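Local coordinates for alkaline phosphatase (PDB 7KWD), which probably removes phosphate groups from phosphorylated compounds as a homodimeric alkaline phosphatase that binds zinc and magnesium, at residues P245-M250 and V269-I274; W411-R416 and D422-G427; K123-A128 and E466-R471; S87-V92 and E480-I485. One frame throughout, in Å; residues are numbered along the deposited sequence.

Contact 1 (P245-M250 and V269-I274); sequences PSLKEM and VEAGRI. With MG (magnesium ion), chain D.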
# COMPACT_ATOMS: atom_id res chain seq x y z
N PRO A 245 -1.95 -8.91 -29.50
CA PRO A 245 -2.85 -7.77 -29.26
C PRO A 245 -2.55 -7.13 -27.92
O PRO A 245 -1.98 -7.75 -27.02
CB PRO A 245 -4.25 -8.38 -29.31
CG PRO A 245 -4.06 -9.85 -29.00
CD PRO A 245 -2.61 -10.21 -29.25
N SER A 246 -2.87 -5.84 -27.83
CA SER A 246 -2.93 -5.15 -26.55
C SER A 246 -4.23 -5.53 -25.83
O SER A 246 -5.20 -5.98 -26.44
CB SER A 246 -2.90 -3.63 -26.74
OG SER A 246 -4.03 -3.21 -27.50
N LEU A 247 -4.27 -5.31 -24.52
CA LEU A 247 -5.54 -5.53 -23.83
C LEU A 247 -6.65 -4.71 -24.48
O LEU A 247 -7.76 -5.20 -24.70
CB LEU A 247 -5.38 -5.23 -22.35
CG LEU A 247 -6.59 -5.62 -21.48
CD1 LEU A 247 -6.94 -7.08 -21.64
CD2 LEU A 247 -6.25 -5.29 -20.02
N LYS A 248 -6.34 -3.45 -24.83
CA LYS A 248 -7.35 -2.60 -25.48
C LYS A 248 -7.90 -3.25 -26.73
O LYS A 248 -9.13 -3.26 -26.95
CB LYS A 248 -6.73 -1.24 -25.82
CG LYS A 248 -7.72 -0.27 -26.53
CD LYS A 248 -6.98 1.03 -26.87
CE LYS A 248 -7.92 2.13 -27.39
NZ LYS A 248 -7.11 3.32 -27.80
N GLU A 249 -7.02 -3.76 -27.60
CA GLU A 249 -7.48 -4.36 -28.85
C GLU A 249 -8.43 -5.52 -28.59
O GLU A 249 -9.38 -5.74 -29.35
CB GLU A 249 -6.28 -4.85 -29.68
CG GLU A 249 -5.58 -3.71 -30.45
CD GLU A 249 -4.23 -4.09 -31.08
OE1 GLU A 249 -3.48 -4.93 -30.54
OE2 GLU A 249 -3.93 -3.51 -32.14
N MET A 250 -8.16 -6.29 -27.54
CA MET A 250 -9.05 -7.40 -27.21
C MET A 250 -10.39 -6.89 -26.70
O MET A 250 -11.44 -7.37 -27.13
CB MET A 250 -8.36 -8.31 -26.18
CG MET A 250 -7.25 -9.16 -26.79
SD MET A 250 -6.58 -10.44 -25.72
CE MET A 250 -5.46 -9.71 -24.72
N VAL A 269 -12.76 -8.07 -17.66
CA VAL A 269 -11.51 -7.68 -18.28
C VAL A 269 -10.44 -7.82 -17.23
O VAL A 269 -10.61 -7.28 -16.13
CB VAL A 269 -11.55 -6.23 -18.81
CG1 VAL A 269 -10.22 -5.87 -19.50
CG2 VAL A 269 -12.75 -6.05 -19.73
N GLU A 270 -9.35 -8.51 -17.55
CA GLU A 270 -8.27 -8.71 -16.60
C GLU A 270 -6.96 -8.15 -17.12
O GLU A 270 -6.49 -8.56 -18.20
CB GLU A 270 -8.06 -10.18 -16.24
CG GLU A 270 -7.25 -10.26 -14.90
CD GLU A 270 -6.55 -11.56 -14.74
OE1 GLU A 270 -6.61 -12.38 -15.69
OE2 GLU A 270 -5.97 -11.76 -13.67
N ALA A 271 -6.40 -7.20 -16.39
CA ALA A 271 -5.01 -6.81 -16.57
C ALA A 271 -4.23 -7.74 -15.66
O ALA A 271 -3.84 -7.40 -14.55
CB ALA A 271 -4.79 -5.34 -16.21
N GLY A 272 -4.03 -8.97 -16.16
CA GLY A 272 -3.57 -10.04 -15.32
C GLY A 272 -2.10 -10.15 -15.12
O GLY A 272 -1.65 -10.98 -14.31
N ARG A 273 -1.30 -9.36 -15.84
CA ARG A 273 0.15 -9.51 -15.76
C ARG A 273 0.81 -8.39 -14.97
O ARG A 273 2.04 -8.39 -14.80
CB ARG A 273 0.76 -9.63 -17.16
CG ARG A 273 0.08 -10.76 -17.99
CD ARG A 273 1.01 -11.45 -19.00
NE ARG A 273 2.03 -12.22 -18.29
CZ ARG A 273 3.21 -12.55 -18.81
NH1 ARG A 273 3.52 -12.20 -20.05
NH2 ARG A 273 4.06 -13.23 -18.06
N ILE A 274 0.02 -7.45 -14.44
CA ILE A 274 0.53 -6.58 -13.39
C ILE A 274 1.11 -7.44 -12.27
O ILE A 274 2.24 -7.23 -11.83
CB ILE A 274 -0.58 -5.66 -12.86
CG1 ILE A 274 -1.04 -4.69 -13.96
CG2 ILE A 274 -0.12 -4.96 -11.59
CD1 ILE A 274 -2.36 -3.97 -13.61
MG MG D . -5.20 -13.32 -12.63
O HOH W 1 -5.82 -14.71 -14.12
O HOH W 2 -2.97 -12.88 -13.14
O HOH W 3 -4.55 -14.90 -11.67
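Leu247, in the first turn of helix 247-259, lays its branched end on strand 265-271 at Val269, Glu270 and Ala271, a helix-on-sheet contact in the core of the alkaline phosphatase fold. With CG anti to the backbone N (chi1 -171°), the isobutyl group extends from the helix to the strand and forks there. Leu247 CD2 settles between Val269 and Ala271, 4.0 Å from Val269 CG1 and 4.1 Å from Ala271 CB. Leu247 CD1 reaches the same Val269 methyl and lies 3.8 Å from Glu270 O, so both methyls rest against the peptide of the residue between. The Leu247 and Val269 side chains meet at a slant, and no hydrogen bond joins the segments.

The helix start is fixed by a capping box. Glu249 N gives a 3.0 Å bond to Ser246 OG, and Ser246 N returns one to Glu249 OE1, which receives it on its anti side. Val296 of helix 283-306 and Val139 of strand 135-140 also pack on Leu247.

Glu270 alternates with its neighbours and leaves the strand in the other direction, away from the helix. Its extended chain carries the carboxylate to the magnesium site, completed by Asp47, Thr148 and waters, while Thr140 hydrogen-bonds to Glu270 OE1. The two oxygens thus divide the work: Glu270 OE1 also accepts from a magnesium-bound water at 2.9 Å, and Glu270 OE2 binds the magnesium ion directly at 2.0 Å.

Contact 2 (W411-R416 and D422-G427); sequences WAMVQR and DRPNIG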
# COMPACT_ATOMS: atom_id res chain seq x y z
N TRP A 411 17.80 -7.12 -8.09
CA TRP A 411 18.85 -6.72 -7.18
C TRP A 411 20.15 -6.43 -7.91
O TRP A 411 20.92 -5.57 -7.46
CB TRP A 411 19.07 -7.80 -6.12
CG TRP A 411 18.14 -7.69 -4.96
CD1 TRP A 411 17.03 -8.44 -4.71
CD2 TRP A 411 18.26 -6.77 -3.87
NE1 TRP A 411 16.46 -8.05 -3.53
CE2 TRP A 411 17.19 -7.02 -3.00
CE3 TRP A 411 19.16 -5.75 -3.55
CZ2 TRP A 411 17.00 -6.29 -1.83
CZ3 TRP A 411 18.97 -5.03 -2.39
CH2 TRP A 411 17.89 -5.30 -1.55
N ALA A 412 20.39 -7.10 -9.03
CA ALA A 412 21.59 -6.82 -9.81
C ALA A 412 21.60 -5.38 -10.32
O ALA A 412 22.68 -4.80 -10.48
CB ALA A 412 21.70 -7.83 -10.95
N MET A 413 20.42 -4.79 -10.56
CA MET A 413 20.34 -3.42 -11.06
C MET A 413 19.85 -2.45 -9.98
O MET A 413 19.18 -1.46 -10.29
CB MET A 413 19.45 -3.35 -12.30
CG MET A 413 17.98 -3.67 -12.07
SD MET A 413 17.10 -3.61 -13.65
CE MET A 413 16.79 -1.87 -13.83
N VAL A 414 20.20 -2.71 -8.73
CA VAL A 414 19.82 -1.83 -7.64
C VAL A 414 20.55 -0.51 -7.77
O VAL A 414 21.66 -0.43 -8.30
CB VAL A 414 20.11 -2.52 -6.29
CG1 VAL A 414 21.60 -2.76 -6.15
CG2 VAL A 414 19.65 -1.70 -5.11
N GLN A 415 19.90 0.55 -7.30
CA GLN A 415 20.52 1.84 -7.08
C GLN A 415 21.82 1.71 -6.32
O GLN A 415 21.90 1.02 -5.30
CB GLN A 415 19.55 2.73 -6.28
CG GLN A 415 19.95 4.22 -6.14
CD GLN A 415 19.21 4.93 -5.01
OE1 GLN A 415 18.15 4.49 -4.56
NE2 GLN A 415 19.78 6.03 -4.54
N ARG A 416 22.85 2.38 -6.83
CA ARG A 416 24.16 2.44 -6.18
C ARG A 416 24.53 3.84 -5.72
O ARG A 416 25.22 4.00 -4.71
CB ARG A 416 25.25 1.94 -7.13
CG ARG A 416 25.10 0.52 -7.61
CD ARG A 416 26.09 0.25 -8.73
NE ARG A 416 25.76 1.07 -9.91
CZ ARG A 416 26.53 1.21 -10.98
NH1 ARG A 416 27.71 0.59 -11.07
NH2 ARG A 416 26.11 1.97 -11.99
N ASP A 422 21.17 6.37 -9.82
CA ASP A 422 21.69 6.00 -11.13
C ASP A 422 20.85 4.91 -11.77
O ASP A 422 20.90 4.74 -12.99
CB ASP A 422 23.14 5.52 -11.02
CG ASP A 422 23.33 4.37 -10.04
OD1 ASP A 422 22.67 4.34 -8.96
OD2 ASP A 422 24.18 3.50 -10.34
N ARG A 423 20.11 4.16 -10.96
CA ARG A 423 19.14 3.18 -11.41
C ARG A 423 17.90 3.36 -10.55
O ARG A 423 17.97 3.98 -9.47
CB ARG A 423 19.71 1.76 -11.29
CG ARG A 423 21.14 1.66 -11.82
CD ARG A 423 21.79 0.50 -11.14
NE ARG A 423 23.00 0.07 -11.82
CZ ARG A 423 23.76 -0.92 -11.37
NH1 ARG A 423 23.44 -1.53 -10.24
NH2 ARG A 423 24.84 -1.28 -12.04
N PRO A 424 16.75 2.86 -10.99
CA PRO A 424 15.50 3.22 -10.32
C PRO A 424 15.53 2.92 -8.83
O PRO A 424 15.84 1.80 -8.42
CB PRO A 424 14.45 2.37 -11.05
CG PRO A 424 15.01 2.16 -12.43
CD PRO A 424 16.52 2.02 -12.19
N ASN A 425 15.22 3.94 -8.02
CA ASN A 425 14.97 3.79 -6.59
C ASN A 425 13.57 3.22 -6.31
O ASN A 425 12.76 3.80 -5.58
CB ASN A 425 15.17 5.13 -5.88
CG ASN A 425 14.41 6.26 -6.53
OD1 ASN A 425 14.55 6.52 -7.72
ND2 ASN A 425 13.58 6.94 -5.74
N ILE A 426 13.33 2.04 -6.88
CA ILE A 426 12.13 1.23 -6.63
C ILE A 426 12.59 -0.11 -6.05
O ILE A 426 13.35 -0.84 -6.69
CB ILE A 426 11.30 1.02 -7.91
CG1 ILE A 426 11.06 2.35 -8.61
CG2 ILE A 426 9.95 0.36 -7.58
CD1 ILE A 426 10.65 2.26 -10.05
N GLY A 427 12.16 -0.40 -4.82
CA GLY A 427 12.47 -1.66 -4.19
C GLY A 427 11.21 -2.48 -3.99
O GLY A 427 10.10 -2.04 -4.29
O HOH W 4 16.74 -0.54 -10.05
O HOH W 5 17.00 0.39 -6.12
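The chain leaves helix 406-412 at Met413 and comes back alongside itself after a short excursion, bringing the CA atoms of Gln415 and Arg423 to 4.7 Å. Arg423 reaches across with an extended side chain and hydrogen-bonds through NH1 to Val414 O at 2.9 Å, the carbonyl oxygen lying 15° out of the guanidinium plane. Arg416 lays its own guanidinium flat on that of Arg423, centres 3.5 Å apart and planes only 11° from parallel.

Asp422 probably offsets this pairing of like charges. Its OD1 takes Arg416 N at 2.9 Å through the syn lone pair, while OD2 accepts from both Arg416 NE, at 2.9 Å, and Arg416 NH2. A bend at chi3 (-66°) turns the Arg416 head so that its NE/NH2 edge meets Asp422 OD2 in a side-on grip. Glu381 and Glu378 probably share in balancing the remaining charge, the first bridged to Arg423 NH2 and the second to Arg416 NH1.

Farther along, Gln415 OE1 comes to 3.3 Å from Asn425 CB, with the two amide planes steeply turned, and is held by a hydrogen bond from Tyr326. Two waters fill in between the backbones: one donates to Met413 O and Pro424 O, the other accepts from Gln415 N and donates to Pro424 O. Val399 and Arg400 of the second subunit pack against Gln415 and Val414. What results is a stacked arginine pair within a salt-bridge network, closing the connection from helix 406-412 to strand 426-428 at the dimer interface.

Contact 3 (K123-A128 and E466-R471); sequences KPFFAA and EALGLR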
# COMPACT_ATOMS: atom_id res chain seq x y z
N LYS A 123 -21.28 -22.03 -6.98
CA LYS A 123 -21.80 -21.50 -8.23
C LYS A 123 -21.26 -20.10 -8.41
O LYS A 123 -21.62 -19.21 -7.62
CB LYS A 123 -23.32 -21.48 -8.22
CG LYS A 123 -23.97 -21.12 -9.55
CD LYS A 123 -25.47 -21.27 -9.38
CE LYS A 123 -26.26 -20.81 -10.57
NZ LYS A 123 -27.73 -20.98 -10.30
N PRO A 124 -20.40 -19.85 -9.39
CA PRO A 124 -19.81 -18.52 -9.54
C PRO A 124 -20.70 -17.60 -10.38
O PRO A 124 -21.53 -18.04 -11.17
CB PRO A 124 -18.49 -18.81 -10.27
CG PRO A 124 -18.77 -20.06 -11.09
CD PRO A 124 -19.92 -20.80 -10.43
N PHE A 125 -20.44 -16.31 -10.22
CA PHE A 125 -21.43 -15.30 -10.60
C PHE A 125 -21.70 -15.28 -12.09
O PHE A 125 -22.85 -15.06 -12.50
CB PHE A 125 -20.99 -13.90 -10.12
CG PHE A 125 -22.06 -12.89 -10.29
CD1 PHE A 125 -23.15 -12.91 -9.46
CD2 PHE A 125 -22.02 -11.99 -11.34
CE1 PHE A 125 -24.20 -12.02 -9.65
CE2 PHE A 125 -23.05 -11.10 -11.54
CZ PHE A 125 -24.15 -11.13 -10.69
N PHE A 126 -20.69 -15.45 -12.93
CA PHE A 126 -21.01 -15.35 -14.36
C PHE A 126 -21.80 -16.57 -14.84
O PHE A 126 -22.52 -16.50 -15.85
CB PHE A 126 -19.75 -15.17 -15.20
CG PHE A 126 -19.20 -13.76 -15.21
CD1 PHE A 126 -19.69 -12.79 -14.34
CD2 PHE A 126 -18.22 -13.40 -16.11
CE1 PHE A 126 -19.19 -11.48 -14.37
CE2 PHE A 126 -17.70 -12.09 -16.14
CZ PHE A 126 -18.19 -11.14 -15.27
N ALA A 127 -21.67 -17.71 -14.15
CA ALA A 127 -22.55 -18.83 -14.45
C ALA A 127 -24.01 -18.48 -14.11
O ALA A 127 -24.93 -18.73 -14.90
CB ALA A 127 -22.05 -20.07 -13.70
N ALA A 128 -24.22 -17.86 -12.95
CA ALA A 128 -25.56 -17.39 -12.62
C ALA A 128 -26.07 -16.41 -13.66
O ALA A 128 -27.25 -16.42 -13.99
CB ALA A 128 -25.56 -16.73 -11.25
N GLU A 466 -26.47 -7.47 -6.38
CA GLU A 466 -27.40 -6.35 -6.27
C GLU A 466 -27.57 -5.67 -7.61
O GLU A 466 -28.69 -5.46 -8.07
CB GLU A 466 -26.92 -5.32 -5.25
CG GLU A 466 -27.76 -4.04 -5.31
CD GLU A 466 -27.43 -3.02 -4.22
OE1 GLU A 466 -26.34 -3.13 -3.58
OE2 GLU A 466 -28.25 -2.09 -4.03
N ALA A 467 -26.44 -5.34 -8.26
CA ALA A 467 -26.52 -4.59 -9.51
C ALA A 467 -27.46 -5.26 -10.51
O ALA A 467 -28.20 -4.57 -11.22
CB ALA A 467 -25.13 -4.43 -10.16
N LEU A 468 -27.42 -6.59 -10.60
CA LEU A 468 -28.16 -7.29 -11.66
C LEU A 468 -29.39 -8.03 -11.17
O LEU A 468 -30.09 -8.63 -11.98
CB LEU A 468 -27.24 -8.30 -12.37
CG LEU A 468 -25.97 -7.73 -12.99
CD1 LEU A 468 -25.19 -8.85 -13.69
CD2 LEU A 468 -26.31 -6.64 -13.93
N GLY A 469 -29.69 -8.00 -9.88
CA GLY A 469 -30.81 -8.76 -9.37
C GLY A 469 -30.53 -10.24 -9.37
O GLY A 469 -31.44 -11.04 -9.63
N LEU A 470 -29.29 -10.62 -9.08
CA LEU A 470 -28.82 -11.99 -9.11
C LEU A 470 -28.17 -12.34 -7.79
O LEU A 470 -27.14 -13.01 -7.73
CB LEU A 470 -27.85 -12.21 -10.26
CG LEU A 470 -28.50 -12.18 -11.64
CD1 LEU A 470 -27.46 -12.21 -12.75
CD2 LEU A 470 -29.48 -13.32 -11.80
N ARG A 471 -28.77 -11.89 -6.69
CA ARG A 471 -28.33 -12.37 -5.38
C ARG A 471 -28.76 -13.81 -5.15
O ARG A 471 -29.92 -14.17 -5.33
CB ARG A 471 -28.90 -11.50 -4.28
CG ARG A 471 -28.49 -10.02 -4.36
CD ARG A 471 -28.98 -9.40 -3.06
NE ARG A 471 -29.11 -7.94 -3.02
CZ ARG A 471 -30.00 -7.22 -3.69
NH1 ARG A 471 -30.88 -7.79 -4.56
NH2 ARG A 471 -30.01 -5.93 -3.49
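Apolar contact accounts for most of this meeting, and Phe125 is its centre. From the first turn of helix 125-131 its ring is presented to the end of helix 459-468, with CG anti to the backbone N (chi1 -171°) carrying it across. Leu468 CD1 sits near the ring plane, 3.8 Å from Phe125 CE2. Leu470 CB lies 3.7 Å from Phe125 CE1, on the other side of CZ but raised from the ring plane, and Leu470 CD1, higher still, reaches Phe125 CZ; the Leu470 side chain crosses the phenylalanine at nearly a right angle. Both leucines thus gather at the ring's CZ end, one near its plane and one above it.

One polar atom joins in. Leu470 O approaches the ring edge near its plane, 3.6 Å from Phe125 CE1, where it faces the ring's hydrogens rather than its pi cloud.

Backbone bonds shape both partners. Helix 459-468 finishes in a Schellman motif, with Gly469 at positive phi (72°) and its N bonded back to Glu466 O; this turn brings Leu470 round to the same aromatic ring as Leu468. At the other helix, Pro124 is the N-cap residue, and Ala128 N bonds to Pro124 O.

Val266 of strand 265-271 packs on Leu468, and Tyr472 on Ala128. With no hydrogen bond or salt bridge between the segments, the two helix ends are held by shape and dispersion, and the carbonyl at the ring's positive edge probably adds a slight electrostatic attraction.

Contact 4 (S87-V92 and E480-I485); sequences SLTSYV and EEALEI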
# COMPACT_ATOMS: atom_id res chain seq x y z
N SER A 87 -7.65 -14.89 2.43
CA SER A 87 -8.44 -16.07 2.10
C SER A 87 -8.83 -16.78 3.41
O SER A 87 -8.63 -16.25 4.50
CB SER A 87 -7.64 -16.98 1.16
OG SER A 87 -6.42 -17.34 1.77
N LEU A 88 -9.35 -18.00 3.31
CA LEU A 88 -9.99 -18.63 4.47
C LEU A 88 -8.99 -18.98 5.57
O LEU A 88 -9.31 -18.85 6.77
CB LEU A 88 -10.75 -19.87 4.02
CG LEU A 88 -11.56 -20.64 5.06
CD1 LEU A 88 -12.42 -19.71 5.90
CD2 LEU A 88 -12.40 -21.67 4.31
N THR A 89 -7.78 -19.42 5.19
CA THR A 89 -6.76 -19.85 6.15
C THR A 89 -5.45 -19.08 6.05
O THR A 89 -4.52 -19.40 6.80
CB THR A 89 -6.44 -21.36 5.97
OG1 THR A 89 -5.85 -21.60 4.69
CG2 THR A 89 -7.68 -22.16 6.09
N SER A 90 -5.35 -18.06 5.20
CA SER A 90 -4.10 -17.33 5.02
C SER A 90 -4.36 -15.85 4.85
O SER A 90 -5.17 -15.46 4.00
CB SER A 90 -3.35 -17.82 3.79
OG SER A 90 -2.26 -16.96 3.53
N TYR A 91 -3.63 -15.04 5.59
CA TYR A 91 -3.72 -13.59 5.41
C TYR A 91 -3.14 -13.11 4.11
O TYR A 91 -3.28 -11.93 3.82
CB TYR A 91 -3.04 -12.91 6.58
CG TYR A 91 -4.01 -12.92 7.69
CD1 TYR A 91 -5.02 -12.03 7.69
CD2 TYR A 91 -4.00 -13.89 8.68
CE1 TYR A 91 -5.93 -12.03 8.61
CE2 TYR A 91 -4.95 -13.88 9.64
CZ TYR A 91 -5.92 -12.92 9.59
OH TYR A 91 -6.97 -12.78 10.49
N VAL A 92 -2.57 -13.99 3.29
CA VAL A 92 -2.16 -13.64 1.94
C VAL A 92 -2.81 -14.61 0.98
O VAL A 92 -2.53 -15.82 1.00
CB VAL A 92 -0.64 -13.66 1.78
CG1 VAL A 92 -0.25 -13.27 0.34
CG2 VAL A 92 -0.00 -12.75 2.82
N GLU A 480 -11.44 -23.07 10.82
CA GLU A 480 -11.04 -24.28 11.52
C GLU A 480 -11.41 -25.52 10.70
O GLU A 480 -10.62 -26.46 10.60
CB GLU A 480 -11.66 -24.32 12.93
CG GLU A 480 -11.08 -23.32 13.94
CD GLU A 480 -9.61 -23.60 14.35
OE1 GLU A 480 -9.26 -24.78 14.66
OE2 GLU A 480 -8.79 -22.63 14.36
N GLU A 481 -12.57 -25.52 10.05
CA GLU A 481 -12.88 -26.67 9.21
C GLU A 481 -11.82 -26.84 8.15
O GLU A 481 -11.36 -27.96 7.89
CB GLU A 481 -14.25 -26.54 8.55
CG GLU A 481 -15.42 -26.98 9.41
CD GLU A 481 -16.77 -26.48 8.87
OE1 GLU A 481 -16.82 -25.42 8.21
OE2 GLU A 481 -17.79 -27.16 9.11
N ALA A 482 -11.42 -25.73 7.53
CA ALA A 482 -10.48 -25.76 6.41
C ALA A 482 -9.10 -26.21 6.86
O ALA A 482 -8.43 -26.97 6.17
CB ALA A 482 -10.41 -24.38 5.77
N LEU A 483 -8.67 -25.74 8.02
CA LEU A 483 -7.36 -26.11 8.52
C LEU A 483 -7.28 -27.61 8.80
O LEU A 483 -6.25 -28.24 8.54
CB LEU A 483 -7.06 -25.32 9.78
CG LEU A 483 -6.69 -23.85 9.58
CD1 LEU A 483 -6.62 -23.18 10.95
CD2 LEU A 483 -5.36 -23.68 8.85
N GLU A 484 -8.36 -28.20 9.32
CA GLU A 484 -8.42 -29.64 9.54
C GLU A 484 -8.25 -30.38 8.22
O GLU A 484 -7.47 -31.33 8.13
CB GLU A 484 -9.74 -30.02 10.20
CG GLU A 484 -9.74 -31.31 11.08
CD GLU A 484 -8.45 -31.52 11.91
OE1 GLU A 484 -8.15 -30.70 12.81
OE2 GLU A 484 -7.74 -32.52 11.68
N ILE A 485 -8.98 -29.96 7.18
CA ILE A 485 -8.85 -30.58 5.86
C ILE A 485 -7.43 -30.47 5.37
O ILE A 485 -6.88 -31.42 4.80
CB ILE A 485 -9.84 -29.94 4.88
CG1 ILE A 485 -11.28 -30.26 5.29
CG2 ILE A 485 -9.59 -30.40 3.46
CD1 ILE A 485 -12.32 -29.37 4.64
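Thr89 sets its methyl against Ala482 and Leu483 on helix 479-487: CG2 is 3.5 Å from Ala482 CB, and 3.9 Å from Leu483 CD2. The torsion decides which branch does the touching. Thr89 CG2 stands anti to its own carbonyl carbon, which aims the methyl at the helix, while OG1 takes the place between the backbone N and C. Leu483 CD2 also comes within 3.9 Å of Thr89 CB, the two side chains sliding past one another in opposite directions.

Leu88 adds a second hold on the alanine. Its CD2 lies 3.7 Å from Ala482 CB, so this one small methyl is shared by the ends of two consecutive loop residues. The interface is wholly apolar, with no hydrogen bond across it. Within the loop, Ser87 N bonds to Ser90 O at 3.0 Å and draws together the ends of the short piece of chain that carries both residues.

Around this patch, Met477 packs on Leu88 and Ala482, and Leu333 of the second subunit on Thr89. The loop runs from strand 80-84 to helix 95-104, and helix 479-487, near the chain's C-terminal end, lies against it through Ala482 and Leu483.

Overall arrangement
Contact 1 is the core member, its centre about 9 Å from the chain's centre and next to the magnesium site; the other three are only partly buried, and their centres lie about 21 to 25 Å from the chain's centre. Contacts 1, 3 and 4 meet through apolar side chains without hydrogen bonds across them, whereas contact 2 relies on charges, hydrogen bonds and bridging water. Contacts 2 and 3 stand on opposite sides of the chain's centre, about 46 Å apart between centres. Contacts 2 and 4 both touch the second subunit. Contacts 3 and 4 use successive C-terminal helices, 459-468 and 479-487, and the loop closed by contact 4 encloses the other three contacts.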